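Local coordinates for protein citrate synthase (Mycobacterium tuberculosis, PDB 4TVM) that catalyses the Krebs-cycle condensation of oxaloacetate with acetyl-CoA, with hydrolysis, to give citrate and CoA, at residues M134-S145 with F252-W263. Numbering follows the deposited sequence.
Sequences MPVLSSVVNALS and FTSISGGINALW
The indole of W263 carries the M134 side chain over one face: CG of M134 stands 3.3 Å from the centroid of the five-membered ring, 4° off its normal, a CH-pi contact, with SD above the same ring at a distance as a Met-aromatic contact. P135 approaches the six-membered part obliquely, its CG 3.4 Å from CH2 of W263. At the other end of the pair the F252 phenyl has L144 over one face, CB of L144 lying 4.1 Å from the ring centroid, while OG of S145 sits at the ring edge, near its plane. The two aromatic contacts lie near opposite ends of an antiparallel helix pair, 134-145 against 252-262, whose segment axes approach to 8.6 Å at 168°. Both helices belong to the largely helical citrate synthase fold and lie at the dimer interface, where S139 and A261 are hydrogen-bonded to the second subunit. Between them the pair exemplifies how helices pack by seating one side chain among four: I259 is a knob in a hole formed by M134, L137, S138 and V141. Its CD1 meets CG2 of V141 tip to tip at 3.8 Å, while CG2 of I259 touches CE of M134. Polar contact comes from N142, whose ND2 makes a weak, bent hydrogen bond to OG of S256 (2.9 Å, 121°). The same ND2 donates to O of S138, which probably helps limit rotation of the amide.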
loop_
_atom_site.group_PDB
_atom_site.type_symbol
_atom_site.label_atom_id
_atom_site.label_comp_id
_atom_site.label_asym_id
_atom_site.label_seq_id
_atom_site.Cartn_x
_atom_site.Cartn_y
_atom_site.Cartn_z
ATOM N N MET A 134 -4.894 14.355 -5.954
ATOM C CA MET A 134 -4.298 13.168 -5.425
ATOM C C MET A 134 -5.321 12.193 -4.856
ATOM O O MET A 134 -5.203 11.008 -5.068
ATOM C CB MET A 134 -3.285 13.542 -4.387
ATOM C CG MET A 134 -2.340 12.418 -4.126
ATOM S SD MET A 134 -1.479 11.945 -5.637
ATOM C CE MET A 134 -0.842 10.394 -5.007
ATOM N N PRO A 135 -6.312 12.687 -4.117
ATOM C CA PRO A 135 -7.367 11.806 -3.620
ATOM C C PRO A 135 -8.195 11.135 -4.703
ATOM O O PRO A 135 -8.513 9.949 -4.617
ATOM C CB PRO A 135 -8.264 12.756 -2.819
ATOM C CG PRO A 135 -7.367 13.847 -2.368
ATOM C CD PRO A 135 -6.187 13.903 -3.299
ATOM N N VAL A 136 -8.551 11.913 -5.702
ATOM C CA VAL A 136 -9.393 11.462 -6.775
ATOM C C VAL A 136 -8.738 10.343 -7.533
ATOM O O VAL A 136 -9.373 9.367 -7.863
ATOM C CB VAL A 136 -9.657 12.610 -7.773
ATOM C CG1 VAL A 136 -10.625 12.151 -8.853
ATOM C CG2 VAL A 136 -10.213 13.830 -7.052
ATOM N N LEU A 137 -7.463 10.515 -7.834
ATOM C CA LEU A 137 -6.659 9.511 -8.539
ATOM C C LEU A 137 -6.477 8.189 -7.778
ATOM O O LEU A 137 -6.508 7.114 -8.368
ATOM C CB LEU A 137 -5.290 10.122 -8.847
ATOM C CG LEU A 137 -4.053 9.257 -9.073
ATOM C CD1 LEU A 137 -3.980 8.819 -10.502
ATOM C CD2 LEU A 137 -2.804 10.059 -8.730
ATOM N N SER A 138 -6.242 8.224 -6.481
ATOM C CA SER A 138 -6.170 6.939 -5.761
ATOM C C SER A 138 -7.560 6.266 -5.814
ATOM O O SER A 138 -7.685 5.044 -5.984
ATOM C CB SER A 138 -5.776 7.173 -4.316
ATOM O OG SER A 138 -6.541 8.271 -3.821
ATOM N N SER A 139 -8.604 7.086 -5.696
ATOM C CA SER A 139 -9.936 6.557 -5.629
ATOM C C SER A 139 -10.256 5.851 -6.928
ATOM O O SER A 139 -10.800 4.743 -6.921
ATOM C CB SER A 139 -10.921 7.680 -5.348
ATOM O OG SER A 139 -12.168 7.169 -4.939
ATOM N N VAL A 140 -9.896 6.498 -8.034
ATOM C CA VAL A 140 -10.250 6.026 -9.370
ATOM C C VAL A 140 -9.425 4.803 -9.781
ATOM O O VAL A 140 -9.911 3.900 -10.404
ATOM C CB VAL A 140 -10.125 7.179 -10.377
ATOM C CG1 VAL A 140 -10.459 6.718 -11.788
ATOM C CG2 VAL A 140 -11.083 8.301 -9.984
ATOM N N VAL A 141 -8.187 4.734 -9.343
ATOM C CA VAL A 141 -7.360 3.588 -9.634
ATOM C C VAL A 141 -7.877 2.313 -8.977
ATOM O O VAL A 141 -7.925 1.269 -9.604
ATOM C CB VAL A 141 -5.920 3.881 -9.215
ATOM C CG1 VAL A 141 -5.019 2.661 -9.416
ATOM C CG2 VAL A 141 -5.406 5.055 -10.026
ATOM N N ASN A 142 -8.244 2.378 -7.705
ATOM C CA ASN A 142 -8.919 1.235 -7.072
ATOM C C ASN A 142 -10.184 0.835 -7.828
ATOM O O ASN A 142 -10.433 -0.359 -8.039
ATOM C CB ASN A 142 -9.220 1.559 -5.631
ATOM C CG ASN A 142 -7.951 1.534 -4.773
ATOM O OD1 ASN A 142 -7.371 0.456 -4.516
ATOM N ND2 ASN A 142 -7.490 2.714 -4.358
ATOM N N ALA A 143 -10.928 1.824 -8.323
ATOM C CA ALA A 143 -12.157 1.560 -9.068
ATOM C C ALA A 143 -11.935 0.861 -10.430
ATOM O O ALA A 143 -12.883 0.329 -11.045
ATOM C CB ALA A 143 -12.920 2.856 -9.261
ATOM N N LEU A 144 -10.709 0.861 -10.926
ATOM C CA LEU A 144 -10.407 0.191 -12.204
ATOM C C LEU A 144 -10.775 -1.270 -12.206
ATOM O O LEU A 144 -11.136 -1.813 -13.246
ATOM C CB LEU A 144 -8.907 0.240 -12.486
ATOM C CG LEU A 144 -8.400 1.578 -12.949
ATOM C CD1 LEU A 144 -6.888 1.599 -12.846
ATOM C CD2 LEU A 144 -8.852 1.825 -14.390
ATOM N N SER A 145 -10.602 -1.923 -11.061
ATOM C CA SER A 145 -10.912 -3.319 -10.944
ATOM C C SER A 145 -12.418 -3.519 -11.089
ATOM O O SER A 145 -12.872 -4.591 -11.463
ATOM C CB SER A 145 -10.427 -3.859 -9.610
ATOM O OG SER A 145 -9.011 -3.813 -9.534
ATOM N N PHE A 252 -3.630 -3.670 -10.535
ATOM C CA PHE A 252 -4.194 -2.388 -10.152
ATOM C C PHE A 252 -4.094 -2.136 -8.668
ATOM O O PHE A 252 -3.822 -1.016 -8.226
ATOM C CB PHE A 252 -5.668 -2.325 -10.558
ATOM C CG PHE A 252 -5.900 -2.454 -12.040
ATOM C CD1 PHE A 252 -4.916 -2.080 -12.966
ATOM C CD2 PHE A 252 -7.109 -2.946 -12.526
ATOM C CE1 PHE A 252 -5.141 -2.205 -14.331
ATOM C CE2 PHE A 252 -7.332 -3.078 -13.905
ATOM C CZ PHE A 252 -6.351 -2.695 -14.799
ATOM N N THR A 253 -4.345 -3.173 -7.882
ATOM C CA THR A 253 -4.389 -2.995 -6.445
ATOM C C THR A 253 -2.978 -2.738 -5.963
ATOM O O THR A 253 -2.752 -1.880 -5.105
ATOM C CB THR A 253 -5.044 -4.201 -5.754
ATOM O OG1 THR A 253 -6.279 -4.521 -6.423
ATOM C CG2 THR A 253 -5.293 -3.893 -4.289
ATOM N N SER A 254 -2.007 -3.409 -6.565
ATOM C CA SER A 254 -0.590 -3.129 -6.234
ATOM C C SER A 254 -0.123 -1.707 -6.616
ATOM O O SER A 254 0.615 -1.076 -5.859
ATOM C CB SER A 254 0.319 -4.179 -6.852
ATOM O OG SER A 254 -0.300 -5.458 -6.816
ATOM N N ILE A 255 -0.587 -1.174 -7.747
ATOM C CA ILE A 255 -0.215 0.217 -8.141
ATOM C C ILE A 255 -0.863 1.243 -7.223
ATOM O O ILE A 255 -0.279 2.261 -6.803
ATOM C CB ILE A 255 -0.662 0.498 -9.570
ATOM C CG1 ILE A 255 0.155 -0.345 -10.548
ATOM C CG2 ILE A 255 -0.597 1.982 -9.901
ATOM C CD1 ILE A 255 1.645 -0.156 -10.435
ATOM N N SER A 256 -2.112 0.980 -6.919
ATOM C CA SER A 256 -2.771 1.774 -5.953
ATOM C C SER A 256 -1.971 1.871 -4.668
ATOM O O SER A 256 -1.852 2.935 -4.114
ATOM C CB SER A 256 -4.115 1.182 -5.664
ATOM O OG SER A 256 -4.668 1.958 -4.628
ATOM N N GLY A 257 -1.413 0.771 -4.182
ATOM C CA GLY A 257 -0.589 0.838 -2.974
ATOM C C GLY A 257 0.657 1.657 -3.163
ATOM O O GLY A 257 1.082 2.387 -2.286
ATOM N N GLY A 258 1.263 1.543 -4.325
ATOM C CA GLY A 258 2.335 2.435 -4.672
ATOM C C GLY A 258 1.828 3.857 -4.632
ATOM O O GLY A 258 2.564 4.743 -4.182
ATOM N N ILE A 259 0.595 4.095 -5.094
ATOM C CA ILE A 259 0.088 5.481 -5.183
ATOM C C ILE A 259 -0.171 6.064 -3.796
ATOM O O ILE A 259 0.085 7.264 -3.558
ATOM C CB ILE A 259 -1.212 5.589 -6.019
ATOM C CG1 ILE A 259 -0.895 5.374 -7.500
ATOM C CG2 ILE A 259 -1.854 6.955 -5.871
ATOM C CD1 ILE A 259 -2.087 4.915 -8.283
ATOM N N ASN A 260 -0.691 5.225 -2.893
ATOM C CA ASN A 260 -0.897 5.649 -1.521
ATOM C C ASN A 260 0.459 5.922 -0.840
ATOM O O ASN A 260 0.598 6.911 -0.106
ATOM C CB ASN A 260 -1.651 4.594 -0.726
ATOM C CG ASN A 260 -3.063 4.360 -1.213
ATOM O OD1 ASN A 260 -3.671 5.196 -1.860
ATOM N ND2 ASN A 260 -3.596 3.203 -0.882
ATOM N N ALA A 261 1.445 5.044 -1.036
ATOM C CA ALA A 261 2.785 5.278 -0.411
ATOM C C ALA A 261 3.366 6.582 -0.902
ATOM O O ALA A 261 3.917 7.350 -0.139
ATOM C CB ALA A 261 3.758 4.152 -0.701
ATOM N N LEU A 262 3.183 6.842 -2.182
ATOM C CA LEU A 262 3.648 8.080 -2.793
ATOM C C LEU A 262 3.015 9.324 -2.202
ATOM O O LEU A 262 3.626 10.378 -2.164
ATOM C CB LEU A 262 3.393 8.041 -4.304
ATOM C CG LEU A 262 4.256 8.983 -5.125
ATOM C CD1 LEU A 262 5.676 8.461 -5.203
ATOM C CD2 LEU A 262 3.636 9.185 -6.505
ATOM N N TRP A 263 1.793 9.208 -1.724
ATOM C CA TRP A 263 1.117 10.352 -1.147
ATOM C C TRP A 263 1.565 10.774 0.253
ATOM O O TRP A 263 0.789 10.782 1.191
ATOM C CB TRP A 263 -0.369 10.105 -1.146
ATOM C CG TRP A 263 -1.107 11.363 -0.974
ATOM C CD1 TRP A 263 -0.598 12.653 -0.984
ATOM C CD2 TRP A 263 -2.505 11.481 -0.786
ATOM N NE1 TRP A 263 -1.624 13.552 -0.798
ATOM C CE2 TRP A 263 -2.801 12.858 -0.671
ATOM C CE3 TRP A 263 -3.545 10.553 -0.696
ATOM C CZ2 TRP A 263 -4.087 13.318 -0.467
ATOM C CZ3 TRP A 263 -4.822 11.013 -0.489
ATOM C CH2 TRP A 263 -5.085 12.378 -0.373
#